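Local coordinates for protection of telomeres protein 1 (Schizosaccharomyces pombe, PDB 7CUI) that binds single-stranded telomeric DNA, protects the 3'-end telomeric overhang and regulates telomerase and telomere length, at residues W135-L138 / E139-I142. Numbering follows the deposited sequence.
Sequences WGNL and EERI. With SO4 (sulfate ion), chain E.
The Trp135 indole takes Glu139 over one face. The backbone N of Glu139 lies above the ring, and Glu139 CB rests 3.6 Å from Trp135 NE1. The Trp135 ring also stacks with Phe60 of strand 49-73. At the edge of the Arg141 guanidinium, in its plane, lies O1 of a sulfate ion, probably from the crystallisation liquor. Sulfate O3 approaches the group obliquely, and Arg141 NH1 gives a hydrogen bond of 3.2 Å to sulfate O2. Arg141 NE forms a salt bridge with Asp158, so the guanidinium serves two anions. The carboxylate of Glu140 is turned 52° from the amide of Asn137. Asn137 ND2 donates to Glu140 OE1 at 2.8 Å. The acceptor lies close to the amide plane, whereas the donor stands above the carboxylate plane. Glu140 CG is anti to its carbonyl carbon (chi1 -83°) and the chain runs extended beyond it, which carries OE1 back to the start of the helix.

A type II' beta turn from Trp135 to Leu138 links helix 121-135 to helix 138-148 in the C-terminal part of Pot1. The strand order fits an OB-fold barrel, and both helices lie in the connection between strands 93-99 and 163-171. Gly136 leaves the first helix with positive phi, and Leu138 N closes the turn on Trp135 O at 3.0 Å. Asn137 holds the N-cap position of the second helix, yet its amide does not cap it and bonds instead to the Glu140 carboxylate. Arg141 N bonds to Asn137 O at 3.1 Å. One residue on, Ile142 N bonds to Leu138 O at 2.8 Å. On the buried side of this helix, Leu138 CD1 meets Ile142 CD1 at 3.9 Å. Both side chains also pack on Ala155 of helix 155-158.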
loop_
_atom_site.group_PDB
_atom_site.type_symbol
_atom_site.label_atom_id
_atom_site.label_comp_id
_atom_site.label_asym_id
_atom_site.label_seq_id
_atom_site.Cartn_x
_atom_site.Cartn_y
_atom_site.Cartn_z
ATOM N N TRP A 135 -7.760 0.352 -8.004
ATOM C CA TRP A 135 -6.826 0.862 -9.002
ATOM C C TRP A 135 -7.315 0.680 -10.445
ATOM O O TRP A 135 -6.539 0.876 -11.382
ATOM C CB TRP A 135 -5.413 0.292 -8.789
ATOM C CG TRP A 135 -5.265 -1.189 -8.991
ATOM C CD1 TRP A 135 -5.965 -1.994 -9.848
ATOM C CD2 TRP A 135 -4.312 -2.046 -8.332
ATOM N NE1 TRP A 135 -5.517 -3.285 -9.757
ATOM C CE2 TRP A 135 -4.509 -3.352 -8.829
ATOM C CE3 TRP A 135 -3.317 -1.837 -7.370
ATOM C CZ2 TRP A 135 -3.749 -4.441 -8.392
ATOM C CZ3 TRP A 135 -2.573 -2.912 -6.929
ATOM C CH2 TRP A 135 -2.780 -4.195 -7.445
ATOM N N GLY A 136 -8.586 0.300 -10.631
ATOM C CA GLY A 136 -9.159 0.176 -11.965
ATOM C C GLY A 136 -8.283 -0.649 -12.907
ATOM O O GLY A 136 -7.878 -1.773 -12.569
ATOM N N ASN A 137 -7.974 -0.064 -14.074
ATOM C CA ASN A 137 -7.262 -0.775 -15.130
ATOM C C ASN A 137 -5.744 -0.631 -15.007
ATOM O O ASN A 137 -5.028 -0.949 -15.955
ATOM C CB ASN A 137 -7.710 -0.358 -16.532
ATOM C CG ASN A 137 -9.185 -0.590 -16.770
ATOM O OD1 ASN A 137 -9.992 0.323 -16.602
ATOM N ND2 ASN A 137 -9.550 -1.804 -17.133
ATOM N N LEU A 138 -5.255 -0.198 -13.835
ATOM C CA LEU A 138 -3.833 0.039 -13.623
ATOM C C LEU A 138 -3.013 -1.241 -13.837
ATOM O O LEU A 138 -1.998 -1.212 -14.535
ATOM C CB LEU A 138 -3.634 0.587 -12.206
ATOM C CG LEU A 138 -2.526 1.623 -11.989
ATOM C CD1 LEU A 138 -1.667 1.219 -10.799
ATOM C CD2 LEU A 138 -1.676 1.869 -13.229
ATOM N N GLU A 139 -3.448 -2.354 -13.228
ATOM C CA GLU A 139 -2.686 -3.594 -13.254
ATOM C C GLU A 139 -2.593 -4.105 -14.690
ATOM O O GLU A 139 -1.524 -4.535 -15.132
ATOM C CB GLU A 139 -3.315 -4.624 -12.312
ATOM C CG GLU A 139 -2.529 -5.919 -12.185
ATOM C CD GLU A 139 -2.801 -7.011 -13.209
ATOM O OE1 GLU A 139 -3.867 -6.965 -13.874
ATOM O OE2 GLU A 139 -1.938 -7.919 -13.342
ATOM N N GLU A 140 -3.728 -4.027 -15.403
ATOM C CA GLU A 140 -3.848 -4.483 -16.778
ATOM C C GLU A 140 -2.838 -3.747 -17.649
ATOM O O GLU A 140 -2.176 -4.350 -18.493
ATOM C CB GLU A 140 -5.243 -4.178 -17.319
ATOM C CG GLU A 140 -6.276 -5.217 -16.948
ATOM C CD GLU A 140 -7.719 -4.875 -17.282
ATOM O OE1 GLU A 140 -7.957 -3.889 -18.035
ATOM O OE2 GLU A 140 -8.620 -5.597 -16.792
ATOM N N ARG A 141 -2.743 -2.434 -17.421
ATOM C CA ARG A 141 -1.912 -1.554 -18.224
ATOM C C ARG A 141 -0.448 -1.764 -17.855
ATOM O O ARG A 141 0.423 -1.742 -18.722
ATOM C CB ARG A 141 -2.331 -0.093 -18.030
ATOM C CG ARG A 141 -3.492 0.370 -18.914
ATOM C CD ARG A 141 -3.661 -0.190 -20.313
ATOM N NE ARG A 141 -2.805 0.398 -21.348
ATOM C CZ ARG A 141 -2.733 0.001 -22.632
ATOM N NH1 ARG A 141 -1.975 0.698 -23.513
ATOM N NH2 ARG A 141 -3.431 -1.050 -23.035
ATOM N N ILE A 142 -0.187 -1.963 -16.559
ATOM C CA ILE A 142 1.171 -2.207 -16.105
ATOM C C ILE A 142 1.686 -3.496 -16.747
ATOM O O ILE A 142 2.806 -3.522 -17.256
ATOM C CB ILE A 142 1.266 -2.207 -14.566
ATOM C CG1 ILE A 142 1.307 -0.776 -14.018
ATOM C CG2 ILE A 142 2.460 -3.028 -14.093
ATOM C CD1 ILE A 142 1.308 -0.678 -12.515
HETATM S S SO4 E . -1.739 1.600 -26.651
HETATM O O1 SO4 E . -0.326 1.565 -26.383
HETATM O O2 SO4 E . -2.255 0.256 -26.654
HETATM O O3 SO4 E . -2.404 2.373 -25.634
HETATM O O4 SO4 E . -1.969 2.207 -27.934
#